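Local coordinates for protein succinate-semialdehyde dehydrogenase (Streptococcus pyogenes MGAS1882, PDB 4OHT) that probably oxidises succinate semialdehyde to succinate, passing the hydride to a bound nicotinamide coenzyme, here NADP, at residues K72-L77 with E129-P134; C204-E209 with T227-G232. All coordinates share one frame; numbering follows the deposited sequence.

Contact 1: residues K72-L77 with E129-P134; sequences KDMGKL and EPWNFP. With NAP (NADP nicotinamide-adenine-dinucleotide phosphate), chain C.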
loop_
_atom_site.group_PDB
_atom_site.type_symbol
_atom_site.label_atom_id
_atom_site.label_comp_id
_atom_site.label_asym_id
_atom_site.label_seq_id
_atom_site.Cartn_x
_atom_site.Cartn_y
_atom_site.Cartn_z
ATOM N N LYS A 72 2.775 -31.819 -14.402
ATOM C CA LYS A 72 4.146 -32.298 -14.581
ATOM C C LYS A 72 5.151 -31.396 -13.865
ATOM O O LYS A 72 6.224 -31.841 -13.456
ATOM C CB LYS A 72 4.492 -32.387 -16.074
ATOM C CG LYS A 72 3.629 -33.366 -16.867
ATOM C CD LYS A 72 3.880 -34.813 -16.446
ATOM C CE LYS A 72 2.902 -35.789 -17.115
ATOM N NZ LYS A 72 3.037 -35.837 -18.603
ATOM N N ASP A 73 4.804 -30.120 -13.724
ATOM C CA ASP A 73 5.674 -29.169 -13.043
ATOM C C ASP A 73 5.668 -29.398 -11.527
ATOM O O ASP A 73 6.696 -29.746 -10.941
ATOM C CB ASP A 73 5.232 -27.726 -13.326
ATOM C CG ASP A 73 6.057 -27.050 -14.421
ATOM O OD1 ASP A 73 6.962 -27.698 -15.010
ATOM O OD2 ASP A 73 5.794 -25.854 -14.687
ATOM N N MET A 74 4.510 -29.223 -10.892
ATOM C CA MET A 74 4.445 -29.361 -9.438
ATOM C C MET A 74 3.593 -30.494 -8.859
ATOM O O MET A 74 3.330 -30.531 -7.654
ATOM C CB MET A 74 4.062 -28.008 -8.813
ATOM C CG MET A 74 2.903 -27.272 -9.488
ATOM S SD MET A 74 1.287 -28.001 -9.153
ATOM C CE MET A 74 1.164 -27.773 -7.368
ATOM N N GLY A 75 3.171 -31.411 -9.728
ATOM C CA GLY A 75 2.425 -32.585 -9.305
ATOM C C GLY A 75 0.957 -32.583 -8.926
ATOM O O GLY A 75 0.450 -33.635 -8.532
ATOM N N LYS A 76 0.253 -31.462 -9.040
ATOM C CA LYS A 76 -1.154 -31.464 -8.652
ATOM C C LYS A 76 -2.017 -32.318 -9.572
ATOM O O LYS A 76 -1.681 -32.532 -10.735
ATOM C CB LYS A 76 -1.721 -30.040 -8.594
ATOM C CG LYS A 76 -2.062 -29.395 -9.928
ATOM C CD LYS A 76 -2.889 -28.125 -9.702
ATOM C CE LYS A 76 -2.178 -27.166 -8.719
ATOM N NZ LYS A 76 -3.008 -25.988 -8.315
ATOM N N LEU A 77 -3.127 -32.810 -9.034
ATOM C CA LEU A 77 -4.053 -33.634 -9.804
ATOM C C LEU A 77 -4.477 -32.907 -11.074
ATOM O O LEU A 77 -4.828 -31.719 -11.040
ATOM C CB LEU A 77 -5.304 -33.952 -8.974
ATOM C CG LEU A 77 -5.136 -34.668 -7.631
ATOM C CD1 LEU A 77 -6.503 -34.823 -6.978
ATOM C CD2 LEU A 77 -4.483 -36.031 -7.832
ATOM N N GLU A 129 5.952 -14.911 -7.916
ATOM C CA GLU A 129 4.923 -15.894 -7.593
ATOM C C GLU A 129 5.398 -17.276 -7.147
ATOM O O GLU A 129 6.520 -17.697 -7.445
ATOM C CB GLU A 129 3.986 -16.048 -8.804
ATOM C CG GLU A 129 3.373 -14.737 -9.305
ATOM C CD GLU A 129 2.634 -13.966 -8.212
ATOM O OE1 GLU A 129 1.969 -14.605 -7.372
ATOM O OE2 GLU A 129 2.704 -12.716 -8.197
ATOM N N PRO A 130 4.529 -18.009 -6.427
ATOM C CA PRO A 130 4.807 -19.354 -5.911
ATOM C C PRO A 130 4.289 -20.471 -6.830
ATOM O O PRO A 130 3.525 -20.216 -7.763
ATOM C CB PRO A 130 4.097 -19.337 -4.568
ATOM C CG PRO A 130 2.830 -18.610 -4.915
ATOM C CD PRO A 130 3.293 -17.471 -5.824
ATOM N N TRP A 131 4.692 -21.704 -6.538
ATOM C CA TRP A 131 4.309 -22.873 -7.335
ATOM C C TRP A 131 2.959 -23.535 -7.062
ATOM O O TRP A 131 2.495 -24.317 -7.894
ATOM C CB TRP A 131 5.375 -23.960 -7.194
ATOM C CG TRP A 131 5.733 -24.237 -5.758
ATOM C CD1 TRP A 131 6.805 -23.743 -5.073
ATOM C CD2 TRP A 131 4.984 -25.021 -4.817
ATOM N NE1 TRP A 131 6.770 -24.164 -3.766
ATOM C CE2 TRP A 131 5.665 -24.949 -3.578
ATOM C CE3 TRP A 131 3.804 -25.775 -4.897
ATOM C CZ2 TRP A 131 5.205 -25.604 -2.426
ATOM C CZ3 TRP A 131 3.344 -26.427 -3.750
ATOM C CH2 TRP A 131 4.047 -26.335 -2.531
ATOM N N ASN A 132 2.323 -23.243 -5.927
ATOM C CA ASN A 132 1.076 -23.930 -5.604
ATOM C C ASN A 132 -0.094 -23.784 -6.586
ATOM O O ASN A 132 -0.936 -24.676 -6.669
ATOM C CB ASN A 132 0.657 -23.612 -4.159
ATOM C CG ASN A 132 0.072 -22.223 -3.990
ATOM O OD1 ASN A 132 0.400 -21.285 -4.718
ATOM N ND2 ASN A 132 -0.795 -22.087 -3.002
ATOM N N PHE A 133 -0.135 -22.684 -7.335
ATOM C CA PHE A 133 -1.173 -22.441 -8.349
ATOM C C PHE A 133 -0.445 -21.655 -9.438
ATOM O O PHE A 133 -0.623 -20.442 -9.580
ATOM C CB PHE A 133 -2.327 -21.607 -7.778
ATOM C CG PHE A 133 -3.219 -22.360 -6.817
ATOM C CD1 PHE A 133 -4.193 -23.243 -7.288
ATOM C CD2 PHE A 133 -3.086 -22.179 -5.439
ATOM C CE1 PHE A 133 -5.026 -23.939 -6.398
ATOM C CE2 PHE A 133 -3.907 -22.865 -4.539
ATOM C CZ PHE A 133 -4.880 -23.748 -5.018
ATOM N N PRO A 134 0.390 -22.350 -10.228
ATOM C CA PRO A 134 1.194 -21.779 -11.316
ATOM C C PRO A 134 0.518 -20.746 -12.222
ATOM O O PRO A 134 1.102 -19.710 -12.522
ATOM C CB PRO A 134 1.655 -23.013 -12.094
ATOM C CG PRO A 134 1.723 -24.066 -11.049
ATOM C CD PRO A 134 0.451 -23.825 -10.264
HETATM P PA NAP C . 8.571 -18.867 -1.521
HETATM O O1A NAP C . 8.666 -17.551 -0.803
HETATM O O2A NAP C . 9.657 -19.769 -1.079
HETATM O O5B NAP C . 8.671 -18.575 -3.089
HETATM C C5B NAP C . 7.693 -17.731 -3.695
HETATM C C4B NAP C . 8.403 -16.956 -4.775
HETATM O O4B NAP C . 9.336 -16.028 -4.173
HETATM C C3B NAP C . 9.234 -17.905 -5.591
HETATM O O3B NAP C . 9.231 -17.444 -6.937
HETATM C C2B NAP C . 10.586 -17.788 -4.989
HETATM O O2B NAP C . 11.609 -18.130 -5.925
HETATM C C1B NAP C . 10.651 -16.335 -4.683
HETATM N N9A NAP C . 11.628 -16.002 -3.724
HETATM C C8A NAP C . 11.736 -16.506 -2.476
HETATM N N7A NAP C . 12.757 -15.886 -1.823
HETATM C C5A NAP C . 13.331 -14.949 -2.666
HETATM C C6A NAP C . 14.330 -13.925 -2.552
HETATM N N6A NAP C . 15.104 -13.780 -1.423
HETATM N N1A NAP C . 14.532 -13.089 -3.595
HETATM C C2A NAP C . 13.831 -13.206 -4.704
HETATM N N3A NAP C . 12.884 -14.152 -4.866
HETATM C C4A NAP C . 12.609 -15.028 -3.890
HETATM O O3 NAP C . 7.182 -19.579 -1.255
HETATM P PN NAP C . 6.788 -20.963 -1.981
HETATM O O1N NAP C . 7.578 -22.067 -1.348
HETATM O O2N NAP C . 7.119 -20.867 -3.455
HETATM O O5D NAP C . 5.310 -21.223 -1.782
HETATM P P2B NAP C . 12.308 -19.587 -5.939
HETATM O O1X NAP C . 13.370 -19.559 -7.012
HETATM O O2X NAP C . 12.956 -19.848 -4.638
HETATM O O3X NAP C . 11.306 -20.658 -6.230
#
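K76 NZ has two partners: it donates to N132 O at 3.0 Å and forms a salt bridge with the carboxylate of E84 in helix 78-103. The carbonyl takes the bond in its own plane, with a C=O...N angle of 147°, and receives a second, weak bond from N258. K76 reaches it with CG wedged between the backbone N and the carbonyl carbon (chi1 78°) and a bend at chi3. Lysine suits the place because its length carries a charge from the turn that follows helix 63-74 to the carbonyl of buried N132 and the carboxylate of E84. On the way NZ passes F133, 3.2 Å from CD1, the two side chains running at about a right angle.

The facing sequence, PWNFP, is a signature of aldehyde dehydrogenases and follows strand 124-128 of the Rossmann-like coenzyme domain.

Next to the polar link lies M74, just before G75, where the chain leaves helical geometry with positive phi. Folded at all three torsions, the methionine curls against the PWNFP loop: CG packs 3.8 Å from P134 CG, and the methyl CE meets the edge of the W131 ring near its plane, 4.1 Å from CE3. A flexible thioether fits where both a rigid proline ring and an indole rim must be met, and SD accepts a weak bond from K76 N.

Just before the motif, E129 O accepts a bond from the ribose hydroxyl O3B of NADP at 2.8 Å. Along the diphosphate, W131 NE1 gives O1N a weak bond of 3.3 Å, bent to 133° at the hydrogen.

Contact 2: residues C204-E209 with T227-G232; sequences CLTGSE and TLELGG. With NAP (NADP nicotinamide-adenine-dinucleotide phosphate), chain C.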
loop_
_atom_site.group_PDB
_atom_site.type_symbol
_atom_site.label_atom_id
_atom_site.label_comp_id
_atom_site.label_asym_id
_atom_site.label_seq_id
_atom_site.Cartn_x
_atom_site.Cartn_y
_atom_site.Cartn_z
ATOM N N CYS A 204 4.558 -6.961 -6.520
ATOM C CA CYS A 204 3.508 -7.727 -5.875
ATOM C C CYS A 204 4.059 -9.138 -5.718
ATOM O O CYS A 204 4.471 -9.775 -6.695
ATOM C CB CYS A 204 2.205 -7.727 -6.692
ATOM S SG CYS A 204 2.322 -8.279 -8.413
ATOM N N LEU A 205 4.095 -9.612 -4.477
ATOM C CA LEU A 205 4.604 -10.941 -4.196
ATOM C C LEU A 205 3.601 -11.828 -3.482
ATOM O O LEU A 205 2.794 -11.363 -2.671
ATOM C CB LEU A 205 5.886 -10.850 -3.351
ATOM C CG LEU A 205 6.534 -12.155 -2.856
ATOM C CD1 LEU A 205 8.024 -11.931 -2.619
ATOM C CD2 LEU A 205 5.855 -12.644 -1.577
ATOM N N THR A 206 3.658 -13.111 -3.814
ATOM C CA THR A 206 2.839 -14.121 -3.175
ATOM C C THR A 206 3.857 -15.203 -2.818
ATOM O O THR A 206 4.597 -15.677 -3.679
ATOM C CB THR A 206 1.768 -14.702 -4.122
ATOM O OG1 THR A 206 0.850 -13.669 -4.504
ATOM C CG2 THR A 206 0.991 -15.804 -3.421
ATOM N N GLY A 207 3.914 -15.579 -1.548
ATOM C CA GLY A 207 4.877 -16.588 -1.152
ATOM C C GLY A 207 5.094 -16.688 0.344
ATOM O O GLY A 207 4.170 -16.472 1.133
ATOM N N SER A 208 6.322 -17.013 0.732
ATOM C CA SER A 208 6.673 -17.172 2.143
ATOM C C SER A 208 7.099 -15.865 2.807
ATOM O O SER A 208 7.433 -14.898 2.131
ATOM C CB SER A 208 7.803 -18.193 2.286
ATOM O OG SER A 208 9.013 -17.675 1.747
ATOM N N GLU A 209 7.101 -15.864 4.135
ATOM C CA GLU A 209 7.479 -14.696 4.922
ATOM C C GLU A 209 8.923 -14.284 4.679
ATOM O O GLU A 209 9.232 -13.096 4.590
ATOM C CB GLU A 209 7.307 -14.977 6.416
ATOM C CG GLU A 209 5.880 -15.194 6.888
ATOM C CD GLU A 209 5.820 -15.441 8.386
ATOM O OE1 GLU A 209 6.258 -14.549 9.148
ATOM O OE2 GLU A 209 5.348 -16.525 8.804
ATOM N N THR A 227 2.746 -5.129 -2.357
ATOM C CA THR A 227 1.566 -5.826 -1.863
ATOM C C THR A 227 2.115 -7.219 -1.562
ATOM O O THR A 227 2.894 -7.771 -2.349
ATOM C CB THR A 227 0.411 -5.940 -2.900
ATOM O OG1 THR A 227 0.846 -6.699 -4.030
ATOM C CG2 THR A 227 -0.054 -4.554 -3.345
ATOM N N LEU A 228 1.737 -7.777 -0.418
ATOM C CA LEU A 228 2.225 -9.082 -0.018
ATOM C C LEU A 228 1.107 -10.051 0.340
ATOM O O LEU A 228 0.247 -9.743 1.166
ATOM C CB LEU A 228 3.158 -8.943 1.195
ATOM C CG LEU A 228 4.467 -8.161 1.058
ATOM C CD1 LEU A 228 5.167 -8.109 2.416
ATOM C CD2 LEU A 228 5.367 -8.836 0.022
ATOM N N GLU A 229 1.133 -11.220 -0.296
ATOM C CA GLU A 229 0.170 -12.291 -0.047
ATOM C C GLU A 229 1.028 -13.429 0.503
ATOM O O GLU A 229 1.715 -14.122 -0.257
ATOM C CB GLU A 229 -0.486 -12.740 -1.355
ATOM C CG GLU A 229 -1.331 -11.684 -2.050
ATOM C CD GLU A 229 -2.711 -11.543 -1.431
ATOM O OE1 GLU A 229 -3.074 -12.379 -0.571
ATOM O OE2 GLU A 229 -3.434 -10.602 -1.814
ATOM N N LEU A 230 0.999 -13.615 1.820
ATOM C CA LEU A 230 1.814 -14.647 2.440
ATOM C C LEU A 230 1.025 -15.855 2.933
ATOM O O LEU A 230 -0.125 -16.062 2.548
ATOM C CB LEU A 230 2.630 -14.030 3.578
ATOM C CG LEU A 230 3.402 -12.777 3.136
ATOM C CD1 LEU A 230 4.153 -12.183 4.313
ATOM C CD2 LEU A 230 4.370 -13.133 2.008
ATOM N N GLY A 231 1.647 -16.654 3.790
ATOM C CA GLY A 231 0.977 -17.839 4.284
ATOM C C GLY A 231 -0.224 -17.609 5.179
ATOM O O GLY A 231 -0.555 -16.483 5.556
ATOM N N GLY A 232 -0.885 -18.708 5.513
ATOM C CA GLY A 232 -2.040 -18.651 6.380
ATOM C C GLY A 232 -2.073 -19.914 7.212
ATOM O O GLY A 232 -1.413 -20.902 6.885
HETATM P PA NAP C . 8.571 -18.867 -1.521
HETATM O O1A NAP C . 8.666 -17.551 -0.803
HETATM O O2A NAP C . 9.657 -19.769 -1.079
HETATM O O5B NAP C . 8.671 -18.575 -3.089
HETATM C C5B NAP C . 7.693 -17.731 -3.695
HETATM C C4B NAP C . 8.403 -16.956 -4.775
HETATM O O4B NAP C . 9.336 -16.028 -4.173
HETATM C C3B NAP C . 9.234 -17.905 -5.591
HETATM O O3B NAP C . 9.231 -17.444 -6.937
HETATM C C2B NAP C . 10.586 -17.788 -4.989
HETATM O O2B NAP C . 11.609 -18.130 -5.925
HETATM C C1B NAP C . 10.651 -16.335 -4.683
HETATM N N9A NAP C . 11.628 -16.002 -3.724
HETATM C C8A NAP C . 11.736 -16.506 -2.476
HETATM N N7A NAP C . 12.757 -15.886 -1.823
HETATM C C5A NAP C . 13.331 -14.949 -2.666
HETATM C C6A NAP C . 14.330 -13.925 -2.552
HETATM N N6A NAP C . 15.104 -13.780 -1.423
HETATM N N1A NAP C . 14.532 -13.089 -3.595
HETATM C C2A NAP C . 13.831 -13.206 -4.704
HETATM N N3A NAP C . 12.884 -14.152 -4.866
HETATM C C4A NAP C . 12.609 -15.028 -3.890
HETATM O O3 NAP C . 7.182 -19.579 -1.255
HETATM P PN NAP C . 6.788 -20.963 -1.981
HETATM O O1N NAP C . 7.578 -22.067 -1.348
HETATM O O2N NAP C . 7.119 -20.867 -3.455
HETATM O O5D NAP C . 5.310 -21.223 -1.782
HETATM P P2B NAP C . 12.308 -19.587 -5.939
HETATM O O1X NAP C . 13.370 -19.559 -7.012
HETATM O O2X NAP C . 12.956 -19.848 -4.638
HETATM O O3X NAP C . 11.306 -20.658 -6.230
HETATM O O HOH W 1 0.679 -9.653 -3.771
#
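Strands 204-206 and 227-229 run parallel, with an angle of 9° between their axes and a closest approach of 4.8 Å. L205 N bonds to T227 O at 3.1 Å, E229 N to L205 O, and G207 N to E229 O at 2.9 Å, the last carrying the pairing beyond the strand end. On one face L205, with CG anti to its backbone N (chi1 176°), brings CD2 to 3.9 Å from L230 CD2 and lays CB near L228 CD2, a branched hydrocarbon layer suited to a buried sheet. C204, T206, T227 and E229 line the other face, where T227 OG1 sits 3.2 Å from C204 CB and a water bridges T227 OG1 and L205 O. G207 adopts backbone angles natural to glycine (phi 166°), and its CA lies 3.8 Å from O3 of NADP. S208 N and OG both bind the phosphate oxygen O1A, OG at 2.6 Å; S208 is also the N-cap of helix 209-221, its OG making a weak bond with G211 N. The two strands and that helix make a right-handed beta-alpha-beta crossover: I215 packs on L205 and A216 on L228, L223 of the second subunit packs on L228 and L230, and strand 124-128 continues the sheet beside C204-T206.

Both contacts are buried, and each has a loop after a strand of the same sheet that touches NADP, 129-134 in one and 204-209 in the other. Contact 2 is the sheet itself, two adjacent parallel strands held by regular backbone bonds and leucine packing. Contact 1 instead ties the loop leaving the neighbouring strand 124-128 to the 72-77 turn, through one lysine bond and a methionine. They also divide the coenzyme: contact 1 touches the adenosine ribose and the nicotinamide-side phosphate, contact 2 the adenine-side phosphate. The centres of the two contacts are about 16 Å apart, yet they meet where P130 CD lies 3.1 Å from T206 O and E129 OE1 makes a weak bond with T206 OG1.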